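Local coordinates for DNA replication protein DnaC (Aquifex aeolicus, PDB 3ECC) that acts as a helicase loader in bacterial replication initiation and probably binds ATP, captured here with ADP, beryllium trifluoride and magnesium, at residues D107-E112 with S160-N165; D74-I79 with D116-L121. All coordinates share one frame; numbering follows the deposited sequence.

Interaction 1 (D107-E112 with S160-N165); sequences DDLGSE and SRLGEN. With BEF (beryllium trifluoride ion), chain D.
The guanidinium group of R161 slides in beside the backbone carbonyls of G110, S111 and E112. S111 O lies over one face, 3.1 Å above the plane and offset toward the rim near NE, where the angle is too poor for a hydrogen bond. G110 O sits at the edge, close to the plane, and touches R161 CD at 3.2 Å; E112 O comes in obliquely, nearest to CB and CD. CG of R161 stands between the backbone N and the carbonyl carbon (chi1 41°), and from there the chain runs extended to NE, laying its methylenes along the turn. The far end is held by charge, NH1 forming a salt bridge with D157.

The second flat group is the carboxylate of D108, which faces two ways. OD2 accepts from S111 OG at 2.8 Å through its anti lone pair, while OD1 turns to the bound beryllium trifluoride, 3.2 Å from F2. S111 thus ties the loop back onto a residue of the ligand pocket. D107 closes strand 104-107 and D108 follows it, consistent with a Walker B motif, and D107 OD2 accepts from T52 OG1.

Further from the ligand, L109 and L162 cross obliquely, L109 CD2 reaching L162 CD1 at 3.9 Å. Both leucines also touch I122 of helix 116-131, and L109 packs on I138 as well. The contact therefore joins the loop after strand 104-107 to the end of helix 153-162, with strand 136-141 beside it.

Interaction 2 (D74-I79 with D116-L121); sequences DTKDLI and DWQREL
Q118 and I79 cross at about a right angle where two helices of a P-loop NTPase alpha/beta fold meet. Helix 75-86 lies in the connection between the adjacent parallel strands 71-74 and 104-107, and helix 116-131 follows the second of these. The short helical segments run nearly perpendicular, at 99°, with their axes 10.9 Å apart.

Q118 CB lies 4.3 Å from I79 CG2. One bond further on, CG comes to 3.6 Å from that same methyl and also lies above one face of the neighbouring W117 ring, offset toward its rim. The chain stays extended past CG (chi2 -176°), which carries the amide along I79 in the direction of helix 75-86. At the tip the two branches part: NE2 approaches I79 CG2 at 3.9 Å and K76 CG at 4.2 Å, while OE1 turns back to accept from the backbone N of S115. That bond, to the residue just before helix 116-131, helps fix the rotation of the amide.

I79 CG2 is the hub. Besides Q118, it touches W117 CZ3 at 3.5 Å, meeting the ring at a slant, and lies 4.3 Å from CD1 of L121, one turn further along helix 116-131. I79 also packs on I122, so four side chains of helix 116-131 meet it. W117 also makes a cation-pi contact with K83 of helix 75-86. At the opposite end of the segment 74-79, D74 caps the helix: its OD2 accepts from D77 N at 3.0 Å, with an N-H...O angle of 156°.

Overall arrangement
Interactions 1 and 2 lie with their centres about 10 Å apart and interleave along the chain: 74-79, 107-112, 116-121, then 160-165. They meet directly at the start of helix 75-86, where T75 OG1 is 2.6 Å from D107 O, a probable hydrogen bond. They also touch where R119 NE comes to 2.7 Å from R161 O. I122 of helix 116-131 touches L109 and L162 of the first contact and I79 of the second. Interaction 1 reaches the nucleotide site itself through D108, whereas interaction 2 stands further back: the side chain of K76 is about 11 Å from the beryllium trifluoride and about 12 Å from the magnesium ion.

Interaction 1 (D107-E112 with S160-N165)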
ATOM      1  N   ASP A 107       0.051  -4.710   0.299  1.00 49.30           N
ATOM      2  CA  ASP A 107       0.825  -5.040  -0.893  1.00 50.41           C
ATOM      3  C   ASP A 107       0.016  -5.930  -1.826  1.00 51.45           C
ATOM      4  O   ASP A 107      -0.640  -6.876  -1.375  1.00 51.55           O
ATOM      5  CB  ASP A 107       2.138  -5.730  -0.503  1.00 50.25           C
ATOM      6  CG  ASP A 107       3.162  -5.731  -1.630  1.00 50.26           C
ATOM      7  OD1 ASP A 107       3.508  -6.828  -2.114  1.00 49.80           O
ATOM      8  OD2 ASP A 107       3.624  -4.637  -2.032  1.00 49.73           O
ATOM      9  N   ASP A 108       0.083  -5.632  -3.125  1.00 52.67           N
ATOM     10  CA  ASP A 108      -0.723  -6.313  -4.146  1.00 54.31           C
ATOM     11  C   ASP A 108      -2.219  -6.217  -3.859  1.00 55.23           C
ATOM     12  O   ASP A 108      -2.937  -7.217  -3.896  1.00 54.97           O
ATOM     13  CB  ASP A 108      -0.285  -7.771  -4.325  1.00 54.43           C
ATOM     14  CG  ASP A 108       0.383  -8.021  -5.672  1.00 55.80           C
ATOM     15  OD1 ASP A 108       1.474  -8.647  -5.706  1.00 57.29           O
ATOM     16  OD2 ASP A 108      -0.187  -7.593  -6.701  1.00 57.37           O
ATOM     17  N   LEU A 109      -2.677  -5.001  -3.577  1.00 56.93           N
ATOM     18  CA  LEU A 109      -4.060  -4.764  -3.161  1.00 58.62           C
ATOM     19  C   LEU A 109      -5.088  -5.237  -4.205  1.00 60.11           C
ATOM     20  O   LEU A 109      -5.162  -4.705  -5.320  1.00 59.55           O
ATOM     21  CB  LEU A 109      -4.278  -3.287  -2.782  1.00 58.37           C
ATOM     22  CG  LEU A 109      -5.681  -2.840  -2.337  1.00 58.13           C
ATOM     23  CD1 LEU A 109      -6.183  -3.591  -1.105  1.00 57.53           C
ATOM     24  CD2 LEU A 109      -5.705  -1.346  -2.067  1.00 57.86           C
ATOM     25  N   GLY A 110      -5.845  -6.269  -3.821  1.00 62.08           N
ATOM     26  CA  GLY A 110      -6.899  -6.856  -4.644  1.00 64.52           C
ATOM     27  C   GLY A 110      -6.624  -6.836  -6.132  1.00 66.23           C
ATOM     28  O   GLY A 110      -7.500  -6.489  -6.923  1.00 66.53           O
ATOM     29  N   SER A 111      -5.413  -7.226  -6.519  1.00 68.01           N
ATOM     30  CA  SER A 111      -4.982  -7.126  -7.919  1.00 69.85           C
ATOM     31  C   SER A 111      -5.918  -7.865  -8.882  1.00 70.93           C
ATOM     32  O   SER A 111      -6.159  -7.395 -10.005  1.00 71.08           O
ATOM     33  CB  SER A 111      -3.527  -7.607  -8.091  1.00 69.97           C
ATOM     34  OG  SER A 111      -2.594  -6.562  -7.812  1.00 70.64           O
ATOM     35  N   GLU A 112      -6.442  -9.012  -8.434  1.00 71.95           N
ATOM     36  CA  GLU A 112      -7.397  -9.803  -9.218  1.00 72.96           C
ATOM     37  C   GLU A 112      -8.842  -9.559  -8.766  1.00 73.30           C
ATOM     38  O   GLU A 112      -9.179  -8.460  -8.322  1.00 73.32           O
ATOM     39  CB  GLU A 112      -7.051 -11.297  -9.135  1.00 73.11           C
ATOM     40  CG  GLU A 112      -5.883 -11.716 -10.011  1.00 74.32           C
ATOM     41  CD  GLU A 112      -6.175 -11.580 -11.508  1.00 75.90           C
ATOM     42  OE1 GLU A 112      -7.366 -11.503 -11.896  1.00 76.52           O
ATOM     43  OE2 GLU A 112      -5.203 -11.559 -12.303  1.00 76.07           O
ATOM     44  N   SER A 160     -13.074  -1.317 -10.358  1.00 63.85           N
ATOM     45  CA  SER A 160     -13.781  -2.472 -10.897  1.00 62.76           C
ATOM     46  C   SER A 160     -13.724  -3.655  -9.937  1.00 61.91           C
ATOM     47  O   SER A 160     -14.677  -4.428  -9.837  1.00 61.79           O
ATOM     48  CB  SER A 160     -13.212  -2.863 -12.260  1.00 62.81           C
ATOM     49  OG  SER A 160     -11.858  -3.256 -12.145  1.00 63.01           O
ATOM     50  N   ARG A 161     -12.606  -3.785  -9.227  1.00 60.96           N
ATOM     51  CA  ARG A 161     -12.393  -4.917  -8.330  1.00 60.20           C
ATOM     52  C   ARG A 161     -12.509  -4.569  -6.850  1.00 59.27           C
ATOM     53  O   ARG A 161     -12.480  -5.456  -6.001  1.00 59.36           O
ATOM     54  CB  ARG A 161     -11.049  -5.592  -8.619  1.00 60.39           C
ATOM     55  CG  ARG A 161      -9.906  -4.636  -8.910  1.00 61.93           C
ATOM     56  CD  ARG A 161      -8.759  -5.344  -9.636  1.00 64.84           C
ATOM     57  NE  ARG A 161      -7.505  -4.584  -9.559  1.00 67.59           N
ATOM     58  CZ  ARG A 161      -6.877  -4.040 -10.605  1.00 68.49           C
ATOM     59  NH1 ARG A 161      -7.369  -4.179 -11.832  1.00 68.72           N
ATOM     60  NH2 ARG A 161      -5.751  -3.357 -10.419  1.00 67.54           N
ATOM     61  N   LEU A 162     -12.642  -3.279  -6.545  1.00 58.17           N
ATOM     62  CA  LEU A 162     -12.712  -2.814  -5.155  1.00 56.77           C
ATOM     63  C   LEU A 162     -13.961  -2.000  -4.875  1.00 56.01           C
ATOM     64  O   LEU A 162     -14.438  -1.963  -3.745  1.00 55.97           O
ATOM     65  CB  LEU A 162     -11.480  -1.975  -4.794  1.00 56.67           C
ATOM     66  CG  LEU A 162     -10.132  -2.648  -4.526  1.00 56.14           C
ATOM     67  CD1 LEU A 162      -9.154  -1.640  -3.941  1.00 54.72           C
ATOM     68  CD2 LEU A 162     -10.294  -3.827  -3.589  1.00 56.40           C
ATOM     69  N   GLY A 163     -14.476  -1.338  -5.906  1.00 55.21           N
ATOM     70  CA  GLY A 163     -15.608  -0.433  -5.759  1.00 54.43           C
ATOM     71  C   GLY A 163     -15.169   1.011  -5.864  1.00 54.10           C
ATOM     72  O   GLY A 163     -14.016   1.333  -5.588  1.00 53.92           O
ATOM     73  N   GLU A 164     -16.093   1.881  -6.268  1.00 54.01           N
ATOM     74  CA  GLU A 164     -15.831   3.320  -6.405  1.00 53.81           C
ATOM     75  C   GLU A 164     -15.530   4.006  -5.073  1.00 53.46           C
ATOM     76  O   GLU A 164     -14.648   4.856  -4.996  1.00 53.33           O
ATOM     77  CB  GLU A 164     -17.030   4.016  -7.053  1.00 54.19           C
ATOM     78  CG  GLU A 164     -17.300   3.620  -8.492  1.00 55.92           C
ATOM     79  CD  GLU A 164     -16.245   4.154  -9.457  1.00 58.82           C
ATOM     80  OE1 GLU A 164     -15.554   5.144  -9.110  1.00 59.40           O
ATOM     81  OE2 GLU A 164     -16.108   3.580 -10.564  1.00 59.30           O
ATOM     82  N   ASN A 165     -16.285   3.640  -4.037  1.00 53.19           N
ATOM     83  CA  ASN A 165     -16.141   4.221  -2.696  1.00 52.77           C
ATOM     84  C   ASN A 165     -14.704   4.123  -2.173  1.00 51.88           C
ATOM     85  O   ASN A 165     -14.116   5.119  -1.736  1.00 51.78           O
ATOM     86  CB  ASN A 165     -17.115   3.534  -1.724  1.00 53.30           C
ATOM     87  CG  ASN A 165     -17.388   4.358  -0.466  1.00 55.00           C
ATOM     88  OD1 ASN A 165     -17.369   5.586  -0.492  1.00 58.70           O
ATOM     89  ND2 ASN A 165     -17.675   3.673   0.637  1.00 56.40           N
TER
HETATM   90 BE   BEF D1554       4.165  -7.190  -8.241  1.00 51.11          BE
HETATM   91  F1  BEF D1554       3.753  -5.815  -9.261  1.00 51.68           F
HETATM   92  F2  BEF D1554       4.159  -7.024  -6.477  1.00 52.67           F
HETATM   93  F3  BEF D1554       5.012  -8.533  -9.005  1.00 50.29           F

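Interaction 2 (D74-I79 with D116-L121)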
ATOM      1  N   ASP A  74       0.996  -8.750   2.841  1.00 48.87           N
ATOM      2  CA  ASP A  74       0.411  -9.079   1.559  1.00 48.75           C
ATOM      3  C   ASP A  74      -1.082  -9.022   1.797  1.00 48.95           C
ATOM      4  O   ASP A  74      -1.573  -9.498   2.822  1.00 48.55           O
ATOM      5  CB  ASP A  74       0.823 -10.480   1.096  1.00 48.62           C
ATOM      6  CG  ASP A  74       0.140 -10.896  -0.204  1.00 48.05           C
ATOM      7  OD1 ASP A  74       0.569 -10.443  -1.285  1.00 48.88           O
ATOM      8  OD2 ASP A  74      -0.826 -11.677  -0.141  1.00 45.84           O
ATOM      9  N   THR A  75      -1.798  -8.414   0.865  1.00 49.35           N
ATOM     10  CA  THR A  75      -3.209  -8.147   1.054  1.00 49.98           C
ATOM     11  C   THR A  75      -4.026  -9.430   1.152  1.00 50.45           C
ATOM     12  O   THR A  75      -4.907  -9.554   2.011  1.00 50.42           O
ATOM     13  CB  THR A  75      -3.740  -7.262  -0.057  1.00 49.78           C
ATOM     14  OG1 THR A  75      -2.860  -6.140  -0.210  1.00 50.50           O
ATOM     15  CG2 THR A  75      -5.125  -6.766   0.288  1.00 49.80           C
ATOM     16  N   LYS A  76      -3.719 -10.390   0.292  1.00 51.19           N
ATOM     17  CA  LYS A  76      -4.405 -11.671   0.336  1.00 52.07           C
ATOM     18  C   LYS A  76      -4.074 -12.410   1.629  1.00 52.31           C
ATOM     19  O   LYS A  76      -4.959 -12.978   2.268  1.00 52.56           O
ATOM     20  CB  LYS A  76      -4.039 -12.515  -0.879  1.00 52.10           C
ATOM     21  CG  LYS A  76      -5.218 -13.191  -1.503  1.00 53.26           C
ATOM     22  CD  LYS A  76      -4.970 -13.451  -2.973  1.00 54.78           C
ATOM     23  CE  LYS A  76      -6.222 -13.996  -3.628  1.00 56.34           C
ATOM     24  NZ  LYS A  76      -6.198 -13.847  -5.120  1.00 58.34           N
ATOM     25  N   ASP A  77      -2.803 -12.364   2.025  1.00 52.54           N
ATOM     26  CA  ASP A  77      -2.347 -12.970   3.274  1.00 52.79           C
ATOM     27  C   ASP A  77      -3.002 -12.331   4.485  1.00 53.06           C
ATOM     28  O   ASP A  77      -3.365 -13.031   5.422  1.00 53.22           O
ATOM     29  CB  ASP A  77      -0.815 -12.892   3.397  1.00 52.79           C
ATOM     30  CG  ASP A  77      -0.308 -13.440   4.715  1.00 52.23           C
ATOM     31  OD1 ASP A  77      -0.609 -14.606   5.023  1.00 52.78           O
ATOM     32  OD2 ASP A  77       0.374 -12.700   5.447  1.00 52.07           O
ATOM     33  N   LEU A  78      -3.163 -11.007   4.460  1.00 53.57           N
ATOM     34  CA  LEU A  78      -3.827 -10.296   5.559  1.00 54.44           C
ATOM     35  C   LEU A  78      -5.299 -10.662   5.655  1.00 55.23           C
ATOM     36  O   LEU A  78      -5.820 -10.878   6.743  1.00 55.18           O
ATOM     37  CB  LEU A  78      -3.671  -8.773   5.426  1.00 54.16           C
ATOM     38  CG  LEU A  78      -4.305  -7.894   6.518  1.00 53.84           C
ATOM     39  CD1 LEU A  78      -3.679  -8.124   7.895  1.00 53.30           C
ATOM     40  CD2 LEU A  78      -4.213  -6.429   6.144  1.00 53.37           C
ATOM     41  N   ILE A  79      -5.949 -10.769   4.500  1.00 56.54           N
ATOM     42  CA  ILE A  79      -7.368 -11.088   4.425  1.00 57.81           C
ATOM     43  C   ILE A  79      -7.685 -12.511   4.893  1.00 58.80           C
ATOM     44  O   ILE A  79      -8.607 -12.701   5.678  1.00 58.83           O
ATOM     45  CB  ILE A  79      -7.912 -10.819   3.009  1.00 57.65           C
ATOM     46  CG1 ILE A  79      -8.164  -9.323   2.844  1.00 57.41           C
ATOM     47  CG2 ILE A  79      -9.186 -11.610   2.735  1.00 57.85           C
ATOM     48  CD1 ILE A  79      -8.126  -8.875   1.420  1.00 58.37           C
ATOM     49  N   ASP A 116     -17.200 -11.524  -1.973  1.00 72.10           N
ATOM     50  CA  ASP A 116     -17.919 -10.492  -1.220  1.00 71.96           C
ATOM     51  C   ASP A 116     -17.300 -10.185   0.144  1.00 71.58           C
ATOM     52  O   ASP A 116     -17.227  -9.021   0.546  1.00 71.53           O
ATOM     53  CB  ASP A 116     -19.401 -10.862  -1.059  1.00 72.21           C
ATOM     54  CG  ASP A 116     -20.213 -10.628  -2.332  1.00 73.27           C
ATOM     55  OD1 ASP A 116     -21.463 -10.678  -2.257  1.00 74.08           O
ATOM     56  OD2 ASP A 116     -19.610 -10.396  -3.404  1.00 74.70           O
ATOM     57  N   TRP A 117     -16.846 -11.227   0.843  1.00 70.99           N
ATOM     58  CA  TRP A 117     -16.262 -11.074   2.181  1.00 70.49           C
ATOM     59  C   TRP A 117     -14.841 -10.501   2.146  1.00 69.50           C
ATOM     60  O   TRP A 117     -14.380  -9.925   3.130  1.00 69.22           O
ATOM     61  CB  TRP A 117     -16.283 -12.402   2.951  1.00 70.84           C
ATOM     62  CG  TRP A 117     -15.586 -13.525   2.239  1.00 72.96           C
ATOM     63  CD1 TRP A 117     -16.155 -14.440   1.395  1.00 74.45           C
ATOM     64  CD2 TRP A 117     -14.189 -13.849   2.297  1.00 74.80           C
ATOM     65  NE1 TRP A 117     -15.201 -15.313   0.928  1.00 75.38           N
ATOM     66  CE2 TRP A 117     -13.988 -14.977   1.467  1.00 75.37           C
ATOM     67  CE3 TRP A 117     -13.090 -13.299   2.971  1.00 75.45           C
ATOM     68  CZ2 TRP A 117     -12.732 -15.562   1.290  1.00 75.72           C
ATOM     69  CZ3 TRP A 117     -11.844 -13.886   2.801  1.00 76.17           C
ATOM     70  CH2 TRP A 117     -11.675 -15.003   1.958  1.00 76.26           C
ATOM     71  N   GLN A 118     -14.147 -10.684   1.022  1.00 68.33           N
ATOM     72  CA  GLN A 118     -12.860 -10.037   0.805  1.00 67.22           C
ATOM     73  C   GLN A 118     -13.042  -8.559   0.497  1.00 66.40           C
ATOM     74  O   GLN A 118     -12.259  -7.724   0.944  1.00 66.36           O
ATOM     75  CB  GLN A 118     -12.109 -10.697  -0.342  1.00 67.36           C
ATOM     76  CG  GLN A 118     -11.464 -12.017  -0.004  1.00 67.78           C
ATOM     77  CD  GLN A 118     -10.655 -12.588  -1.161  1.00 68.09           C
ATOM     78  OE1 GLN A 118     -11.172 -12.781  -2.265  1.00 68.46           O
ATOM     79  NE2 GLN A 118      -9.383 -12.865  -0.909  1.00 67.86           N
ATOM     80  N   ARG A 119     -14.075  -8.245  -0.278  1.00 65.34           N
ATOM     81  CA  ARG A 119     -14.414  -6.861  -0.586  1.00 64.38           C
ATOM     82  C   ARG A 119     -14.926  -6.158   0.663  1.00 63.08           C
ATOM     83  O   ARG A 119     -14.833  -4.943   0.774  1.00 63.08           O
ATOM     84  CB  ARG A 119     -15.474  -6.798  -1.685  1.00 64.79           C
ATOM     85  CG  ARG A 119     -15.130  -7.568  -2.954  1.00 66.78           C
ATOM     86  CD  ARG A 119     -14.311  -6.722  -3.917  1.00 69.85           C
ATOM     87  NE  ARG A 119     -14.357  -7.251  -5.279  1.00 72.35           N
ATOM     88  CZ  ARG A 119     -15.151  -6.785  -6.243  1.00 73.28           C
ATOM     89  NH1 ARG A 119     -15.966  -5.763  -6.003  1.00 72.96           N
ATOM     90  NH2 ARG A 119     -15.120  -7.333  -7.453  1.00 74.02           N
ATOM     91  N   GLU A 120     -15.474  -6.940   1.594  1.00 61.49           N
ATOM     92  CA  GLU A 120     -15.975  -6.431   2.873  1.00 59.75           C
ATOM     93  C   GLU A 120     -14.848  -5.914   3.763  1.00 57.97           C
ATOM     94  O   GLU A 120     -14.920  -4.806   4.283  1.00 57.77           O
ATOM     95  CB  GLU A 120     -16.752  -7.528   3.624  1.00 60.36           C
ATOM     96  CG  GLU A 120     -18.217  -7.722   3.185  1.00 62.06           C
ATOM     97  CD  GLU A 120     -18.857  -8.984   3.778  1.00 64.01           C
ATOM     98  OE1 GLU A 120     -18.210  -9.639   4.628  1.00 64.97           O
ATOM     99  OE2 GLU A 120     -20.001  -9.322   3.390  1.00 64.03           O
ATOM    100  N   LEU A 121     -13.810  -6.728   3.926  1.00 55.88           N
ATOM    101  CA  LEU A 121     -12.672  -6.386   4.765  1.00 53.88           C
ATOM    102  C   LEU A 121     -11.835  -5.246   4.207  1.00 52.39           C
ATOM    103  O   LEU A 121     -11.443  -4.350   4.947  1.00 52.33           O
ATOM    104  CB  LEU A 121     -11.788  -7.612   4.986  1.00 54.08           C
ATOM    105  CG  LEU A 121     -12.202  -8.555   6.106  1.00 54.11           C
ATOM    106  CD1 LEU A 121     -11.543  -9.908   5.913  1.00 54.41           C
ATOM    107  CD2 LEU A 121     -11.830  -7.960   7.456  1.00 54.24           C
TER